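Local atomic coordinates of response regulator (Caulobacter vibrioides, PDB entry 3N0R), a protein that probably controls the general stress response by receiving a phosphorelay signal and sequestering an anti-sigma factor through its sigma-like domain. Residues P206-A211 with A269-A274; P254-T259 with L275-R280. The protein carries 1 engineered substitution. All blocks are in the same frame, centred on the assembly; numbering follows the deposited sequence. Where two conformers were deposited one is given.

Interaction 1 (P206-A211 with A269-A274)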
ATOM      1  N   PRO A 206       6.556  13.997  14.880  1.00 17.60           N
ATOM      2  CA  PRO A 206       5.495  14.060  13.870  1.00 16.57           C
ATOM      3  C   PRO A 206       4.488  12.921  14.043  1.00 16.16           C
ATOM      4  O   PRO A 206       4.750  11.972  14.784  1.00 17.59           O
ATOM      5  CB  PRO A 206       6.268  13.887  12.564  1.00 18.62           C
ATOM      6  CG  PRO A 206       7.414  13.042  12.937  1.00 19.95           C
ATOM      7  CD  PRO A 206       7.798  13.426  14.338  1.00 19.21           C
ATOM      8  N   GLY A 207       3.358  13.013  13.343  1.00 15.70           N
ATOM      9  CA  GLY A 207       2.393  11.929  13.295  1.00 15.69           C
ATOM     10  C   GLY A 207       2.590  11.016  12.098  1.00 15.16           C
ATOM     11  O   GLY A 207       1.949   9.970  11.992  1.00 17.16           O
ATOM     12  N   LEU A 208       3.458  11.413  11.179  1.00 14.39           N
ATOM     13  CA  LEU A 208       3.701  10.647   9.960  1.00 14.34           C
ATOM     14  C   LEU A 208       5.016  11.117   9.370  1.00 13.43           C
ATOM     15  O   LEU A 208       5.311  12.313   9.393  1.00 14.52           O
ATOM     16  CB  LEU A 208       2.576  10.884   8.944  1.00 15.26           C
ATOM     17  CG  LEU A 208       2.724  10.271   7.550  1.00 16.44           C
ATOM     18  CD1 LEU A 208       2.702   8.745   7.607  1.00 17.90           C
ATOM     19  CD2 LEU A 208       1.620  10.789   6.637  1.00 17.35           C
ATOM     20  N   VAL A 209       5.797  10.190   8.819  1.00 13.86           N
ATOM     21  CA  VAL A 209       7.033  10.541   8.134  1.00 13.91           C
ATOM     22  C   VAL A 209       7.026   9.933   6.739  1.00 13.91           C
ATOM     23  O   VAL A 209       6.650   8.771   6.567  1.00 14.84           O
ATOM     24  CB  VAL A 209       8.265  10.008   8.906  1.00 15.38           C
ATOM     25  CG1 VAL A 209       9.548  10.354   8.174  1.00 16.41           C
ATOM     26  CG2 VAL A 209       8.285  10.577  10.321  1.00 17.03           C
ATOM     27  N   LEU A 210       7.410  10.739   5.752  1.00 13.72           N
ATOM     28  CA  LEU A 210       7.673  10.236   4.408  0.55 14.25           C
ATOM     29  C   LEU A 210       9.162  10.395   4.167  1.00 14.12           C
ATOM     30  O   LEU A 210       9.688  11.498   4.235  1.00 15.60           O
ATOM     31  CB  LEU A 210       6.894  11.025   3.354  0.55 15.40           C
ATOM     32  CG  LEU A 210       5.367  10.888   3.358  0.55 17.20           C
ATOM     33  CD1 LEU A 210       4.817  10.620   1.963  0.55 20.32           C
ATOM     34  CD2 LEU A 210       4.880   9.847   4.353  0.55 20.52           C
ATOM     35  N   ALA A 211       9.850   9.285   3.922  1.00 14.50           N
ATOM     36  CA  ALA A 211      11.313   9.277   3.895  1.00 15.55           C
ATOM     37  C   ALA A 211      11.857   8.587   2.657  1.00 15.51           C
ATOM     38  O   ALA A 211      11.474   7.451   2.333  1.00 16.93           O
ATOM     39  CB  ALA A 211      11.852   8.575   5.127  1.00 17.61           C
ATOM     40  N   ALA A 269      -3.561   7.286  -1.300  1.00 15.11           N
ATOM     41  CA  ALA A 269      -3.819   5.925  -0.838  1.00 14.93           C
ATOM     42  C   ALA A 269      -2.811   5.483   0.222  1.00 14.04           C
ATOM     43  O   ALA A 269      -3.205   4.905   1.235  1.00 14.50           O
ATOM     44  CB  ALA A 269      -3.830   4.947  -2.015  1.00 16.27           C
ATOM     45  N   ALA A 270      -1.523   5.718  -0.014  1.00 13.96           N
ATOM     46  CA  ALA A 270      -0.504   5.285   0.934  1.00 13.90           C
ATOM     47  C   ALA A 270      -0.642   6.016   2.269  1.00 13.65           C
ATOM     48  O   ALA A 270      -0.584   5.399   3.333  1.00 14.14           O
ATOM     49  CB  ALA A 270       0.885   5.468   0.349  1.00 15.46           C
ATOM     50  N   ILE A 271      -0.821   7.330   2.216  1.00 14.17           N
ATOM     51  CA  ILE A 271      -1.036   8.100   3.433  1.00 14.46           C
ATOM     52  C   ILE A 271      -2.327   7.662   4.125  1.00 14.56           C
ATOM     53  O   ILE A 271      -2.359   7.499   5.346  1.00 15.06           O
ATOM     54  CB  ILE A 271      -1.044   9.612   3.143  1.00 14.66           C
ATOM     55  CG1 ILE A 271       0.358  10.056   2.718  1.00 16.21           C
ATOM     56  CG2 ILE A 271      -1.545  10.402   4.355  1.00 15.99           C
ATOM     57  CD1 ILE A 271       0.449  11.508   2.286  1.00 17.23           C
ATOM     58  N   GLY A 272      -3.387   7.450   3.347  1.00 14.46           N
ATOM     59  CA  GLY A 272      -4.644   6.988   3.907  1.00 13.41           C
ATOM     60  C   GLY A 272      -4.512   5.698   4.692  1.00 14.01           C
ATOM     61  O   GLY A 272      -5.121   5.548   5.759  1.00 15.14           O
ATOM     62  N   GLN A 273      -3.739   4.749   4.171  1.00 13.72           N
ATOM     63  CA  GLN A 273      -3.537   3.480   4.877  1.00 13.19           C
ATOM     64  C   GLN A 273      -2.642   3.634   6.096  1.00 13.66           C
ATOM     65  O   GLN A 273      -2.935   3.069   7.153  1.00 14.85           O
ATOM     66  CB  GLN A 273      -2.979   2.409   3.946  1.00 14.21           C
ATOM     67  CG  GLN A 273      -3.968   1.998   2.866  1.00 14.20           C
ATOM     68  CD  GLN A 273      -5.279   1.532   3.448  1.00 13.86           C
ATOM     69  OE1 GLN A 273      -6.251   2.289   3.498  1.00 15.48           O
ATOM     70  NE2 GLN A 273      -5.315   0.284   3.917  1.00 14.45           N
ATOM     71  N   ALA A 274      -1.543   4.373   5.957  1.00 13.79           N
ATOM     72  CA  ALA A 274      -0.639   4.574   7.083  1.00 14.38           C
ATOM     73  C   ALA A 274      -1.370   5.172   8.280  1.00 14.35           C
ATOM     74  O   ALA A 274      -1.179   4.733   9.412  1.00 15.43           O
ATOM     75  CB  ALA A 274       0.521   5.450   6.675  1.00 15.14           C
TER

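Interaction 2 (P254-T259 with L275-R280)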
ATOM      1  N   PRO A 254       9.694  -2.270   3.592  1.00 18.80           N
ATOM      2  CA  PRO A 254       8.624  -1.348   4.001  1.00 18.26           C
ATOM      3  C   PRO A 254       7.220  -1.921   3.863  1.00 16.85           C
ATOM      4  O   PRO A 254       6.938  -2.698   2.957  1.00 18.01           O
ATOM      5  CB  PRO A 254       8.774  -0.184   3.017  1.00 20.84           C
ATOM      6  CG  PRO A 254      10.197  -0.206   2.628  1.00 21.26           C
ATOM      7  CD  PRO A 254      10.562  -1.665   2.566  1.00 19.79           C
ATOM      8  N   THR A 255       6.327  -1.471   4.734  1.00 16.23           N
ATOM      9  CA  THR A 255       4.918  -1.789   4.613  1.00 15.32           C
ATOM     10  C   THR A 255       4.216  -0.824   3.670  1.00 14.63           C
ATOM     11  O   THR A 255       3.346  -1.233   2.898  1.00 16.54           O
ATOM     12  CB  THR A 255       4.253  -1.766   5.992  1.00 15.82           C
ATOM     13  OG1 THR A 255       4.891  -2.745   6.818  1.00 19.10           O
ATOM     14  CG2 THR A 255       2.759  -2.081   5.916  1.00 16.27           C
ATOM     15  N   PHE A 256       4.607   0.450   3.734  1.00 14.89           N
ATOM     16  CA  PHE A 256       4.015   1.511   2.923  1.00 15.00           C
ATOM     17  C   PHE A 256       5.101   2.154   2.076  1.00 15.33           C
ATOM     18  O   PHE A 256       6.164   2.509   2.582  1.00 16.37           O
ATOM     19  CB  PHE A 256       3.328   2.568   3.802  1.00 15.65           C
ATOM     20  CG  PHE A 256       2.359   1.994   4.808  1.00 16.31           C
ATOM     21  CD1 PHE A 256       1.149   1.445   4.401  1.00 17.11           C
ATOM     22  CD2 PHE A 256       2.665   2.005   6.165  1.00 16.95           C
ATOM     23  CE1 PHE A 256       0.265   0.902   5.336  1.00 17.28           C
ATOM     24  CE2 PHE A 256       1.786   1.475   7.100  1.00 18.11           C
ATOM     25  CZ  PHE A 256       0.591   0.919   6.683  1.00 18.05           C
ATOM     26  N   LEU A 257       4.774   2.338   0.799  0.59 16.23           N
ATOM     27  CA  LEU A 257       5.722   2.721  -0.230  0.59 17.56           C
ATOM     28  C   LEU A 257       5.052   3.705  -1.188  0.59 16.48           C
ATOM     29  O   LEU A 257       3.871   3.541  -1.527  0.59 16.78           O
ATOM     30  CB  LEU A 257       6.158   1.463  -0.986  0.59 20.06           C
ATOM     31  CG  LEU A 257       7.455   1.479  -1.787  0.59 23.00           C
ATOM     32  CD1 LEU A 257       8.631   1.826  -0.900  0.59 23.47           C
ATOM     33  CD2 LEU A 257       7.666   0.123  -2.434  0.59 24.42           C
ATOM     34  N   ILE A 258       5.799   4.727  -1.606  1.00 16.78           N
ATOM     35  CA  ILE A 258       5.339   5.499  -2.741  0.54 17.50           C
ATOM     36  C   ILE A 258       6.463   5.692  -3.733  1.00 18.49           C
ATOM     37  O   ILE A 258       7.648   5.793  -3.387  1.00 19.56           O
ATOM     38  CB  ILE A 258       4.775   6.878  -2.351  0.54 18.05           C
ATOM     39  CG1 ILE A 258       5.809   7.693  -1.586  0.54 18.93           C
ATOM     40  CG2 ILE A 258       3.495   6.732  -1.544  0.54 17.92           C
ATOM     41  CD1 ILE A 258       5.330   9.104  -1.270  0.54 20.13           C
ATOM     42  N   THR A 259       6.077   5.671  -5.000  1.00 19.12           N
ATOM     43  CA  THR A 259       7.021   5.808  -6.086  1.00 19.44           C
ATOM     44  C   THR A 259       7.173   7.268  -6.484  1.00 21.51           C
ATOM     45  O   THR A 259       6.189   8.008  -6.573  1.00 23.77           O
ATOM     46  CB  THR A 259       6.534   5.018  -7.311  1.00 20.65           C
ATOM     47  OG1 THR A 259       6.335   3.651  -6.925  1.00 20.74           O
ATOM     48  CG2 THR A 259       7.541   5.091  -8.449  1.00 22.56           C
ATOM     49  N   LEU A 275      -2.208   6.175   8.026  1.00 14.36           N
ATOM     50  CA  LEU A 275      -2.939   6.831   9.105  1.00 15.28           C
ATOM     51  C   LEU A 275      -4.140   6.024   9.593  1.00 15.67           C
ATOM     52  O   LEU A 275      -4.576   6.203  10.727  1.00 18.45           O
ATOM     53  CB  LEU A 275      -3.357   8.248   8.715  1.00 15.47           C
ATOM     54  CG  LEU A 275      -2.188   9.191   8.443  1.00 16.20           C
ATOM     55  CD1 LEU A 275      -2.712  10.544   7.992  1.00 17.43           C
ATOM     56  CD2 LEU A 275      -1.328   9.324   9.688  1.00 18.37           C
ATOM     57  N   PHE A 276      -4.673   5.146   8.745  1.00 14.81           N
ATOM     58  CA  PHE A 276      -5.713   4.221   9.175  1.00 15.34           C
ATOM     59  C   PHE A 276      -5.151   3.244  10.205  1.00 14.75           C
ATOM     60  O   PHE A 276      -5.771   3.008  11.245  1.00 16.65           O
ATOM     61  CB  PHE A 276      -6.296   3.467   7.973  1.00 15.92           C
ATOM     62  CG  PHE A 276      -7.237   2.354   8.347  1.00 17.30           C
ATOM     63  CD1 PHE A 276      -8.501   2.623   8.847  1.00 18.80           C
ATOM     64  CD2 PHE A 276      -6.864   1.036   8.163  1.00 20.89           C
ATOM     65  CE1 PHE A 276      -9.363   1.597   9.182  1.00 21.86           C
ATOM     66  CE2 PHE A 276      -7.719   0.009   8.493  1.00 23.61           C
ATOM     67  CZ  PHE A 276      -8.974   0.289   9.001  1.00 23.93           C
ATOM     68  N   PHE A 277      -3.978   2.686   9.921  1.00 14.86           N
ATOM     69  CA  PHE A 277      -3.362   1.707  10.804  1.00 15.49           C
ATOM     70  C   PHE A 277      -2.662   2.334  12.011  1.00 16.58           C
ATOM     71  O   PHE A 277      -2.551   1.687  13.050  1.00 19.21           O
ATOM     72  CB  PHE A 277      -2.406   0.792  10.027  1.00 15.71           C
ATOM     73  CG  PHE A 277      -3.117  -0.230   9.202  1.00 15.27           C
ATOM     74  CD1 PHE A 277      -3.760  -1.292   9.819  1.00 16.15           C
ATOM     75  CD2 PHE A 277      -3.175  -0.127   7.818  1.00 15.10           C
ATOM     76  CE1 PHE A 277      -4.447  -2.230   9.080  1.00 16.33           C
ATOM     77  CE2 PHE A 277      -3.868  -1.076   7.066  1.00 15.49           C
ATOM     78  CZ  PHE A 277      -4.506  -2.122   7.700  1.00 16.18           C
ATOM     79  N   HIS A 278      -2.220   3.586  11.881  1.00 16.30           N
ATOM     80  CA  HIS A 278      -1.434   4.239  12.931  1.00 17.25           C
ATOM     81  C   HIS A 278      -1.854   5.684  13.155  1.00 18.62           C
ATOM     82  O   HIS A 278      -1.049   6.595  12.994  1.00 19.59           O
ATOM     83  CB  HIS A 278       0.055   4.166  12.594  1.00 18.10           C
ATOM     84  CG  HIS A 278       0.524   2.778  12.309  1.00 19.52           C
ATOM     85  ND1 HIS A 278       0.820   1.876  13.309  1.00 22.09           N
ATOM     86  CD2 HIS A 278       0.712   2.122  11.140  1.00 19.36           C
ATOM     87  CE1 HIS A 278       1.180   0.726  12.765  1.00 22.50           C
ATOM     88  NE2 HIS A 278       1.122   0.849  11.450  1.00 21.75           N
ATOM     89  N   PRO A 279      -3.116   5.899  13.556  1.00 19.73           N
ATOM     90  CA  PRO A 279      -3.622   7.254  13.800  1.00 22.79           C
ATOM     91  C   PRO A 279      -3.109   7.835  15.109  1.00 28.00           C
ATOM     92  O   PRO A 279      -2.524   7.100  15.901  1.00 27.43           O
ATOM     93  CB  PRO A 279      -5.131   7.045  13.902  1.00 23.42           C
ATOM     94  CG  PRO A 279      -5.269   5.650  14.424  1.00 22.34           C
ATOM     95  CD  PRO A 279      -4.133   4.870  13.828  1.00 20.48           C
ATOM     96  N   ARG A 280      -3.390   9.122  15.326  1.00 33.86           N
ATOM     97  CA  ARG A 280      -2.881   9.866  16.476  0.50 38.08           C
ATOM     98  C   ARG A 280      -1.434  10.225  16.200  1.00 39.86           C
ATOM     99  O   ARG A 280      -1.026  11.383  16.314  1.00 41.41           O
ATOM    100  CB  ARG A 280      -2.988   9.045  17.758  0.50 40.34           C
ATOM    101  CG  ARG A 280      -4.402   8.656  18.135  0.50 41.82           C
ATOM    102  CD  ARG A 280      -4.393   7.601  19.230  0.50 43.45           C
ATOM    103  NE  ARG A 280      -3.535   7.983  20.347  0.50 44.49           N
ATOM    104  CZ  ARG A 280      -3.975   8.518  21.480  0.50 44.65           C
ATOM    105  NH1 ARG A 280      -5.271   8.734  21.655  0.50 44.52           N
ATOM    106  NH2 ARG A 280      -3.118   8.835  22.441  0.50 45.15           N
TER

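Interaction 1 (P206-A211 with A269-A274)
Leu208 on strand 208-211 meets Ile271 and Ala274 on helix 269-274, and each of its two methyl branches takes one partner. CD2 of Leu208 lies 3.9 Å from CG2 of Ile271. CD1 of Leu208 turns to the next turn of the helix and sits 4.1 Å from CB of Ala274. Leu208 holds its CG anti to the backbone N (chi1 174°), and this carries the fork of the side chain across to the helix. The Leu208 and Ile271 side chains cross at about a right angle. Leu210, two residues along the same face of the strand, adds a looser touch in the conformer given, with its CD1 4.5 Å from CD1 of Ile271. This touch is less certain, because the side chain was modelled in two conformers.

The backbones stay well apart. The segment axes come no closer than 10.4 Å and run at 141° to each other, nearer antiparallel than parallel. Ile237, on the neighbouring strand 236-240, touches all four of these side chains and so shares the layer between sheet and helix. Leu208 also rests on Val163 of strand 162-166. Backbone hydrogen bonds to Leu164 on one side and to Pro235 and Ile237 on the other fix this strand within the parallel sheet.

This is the core of the receiver domain, where the C-terminal helix of the alternating beta-alpha fold packs on the central strand. The four touching residues are buried and purely aliphatic. No hydrogen bond joins the two segments, so the contact depends on van der Waals fit and the exclusion of water.

Interaction 2 (P254-T259 with L275-R280)
The backbones of 254-259 and 275-280 are far apart, and the nearest CA atoms, those of Phe256 and Leu275, are 10.7 Å from each other. Segment 254-259 leads from a loop into strand 257-259. Segment 275-280 holds the last turn of helix 264-277, and His278 is the first residue to leave helical backbone angles, with phi -138° and psi 62°.

Three aromatic side chains span the gap. CZ of Phe256 comes 4.1 Å from CD2 of Phe277, which approaches the Phe256 ring at its edge. Phe256 points toward the helix end, with CG anti to its own carbonyl carbon (chi1 -51°). Its CE2 lies 4.2 Å from CD2 of His278, at the edge of the imidazole.

In the five-stranded parallel sheet of the receiver fold, 257-259 is an outermost strand, and the helix after it packs back on the sheet. The contact joins segment 254-259 to the C-terminal end of this last helix. Phe256 is also packed against Gln273 of the helix and Ile237 of the neighbouring strand.

Each phenylalanine has a neighbour from its own segment over one face. CG2 of Thr255 stands 3.7 Å above the plane of the Phe256 ring, and CD2 of Phe276 is 3.7 Å above that of Phe277. The His278 ring is tethered through ND1, which is hydrogen-bonded to Asp233 OD2.

Interactions 1 and 2 use successive parts of helix 264-277 and reach the same sheet. Their centres are 5 Å apart, and their side chains touch. In the conformer given, CG2 of Ile258 packs 3.5 Å from CB of Ala270. A touch between Ile258 and Leu210 is doubtful, since both side chains were modelled in two conformers. Phe256 links the two as well, its CZ lying 3.9 Å from CA of Ala274. Interaction 1 ties the helix to the central strand and interaction 2 ties its end to segment 254-259, which carries an outermost strand. The predicted phosphoacceptor, Asp212, directly follows segment 206-211 on the central strand. It is not phosphorylated in this structure.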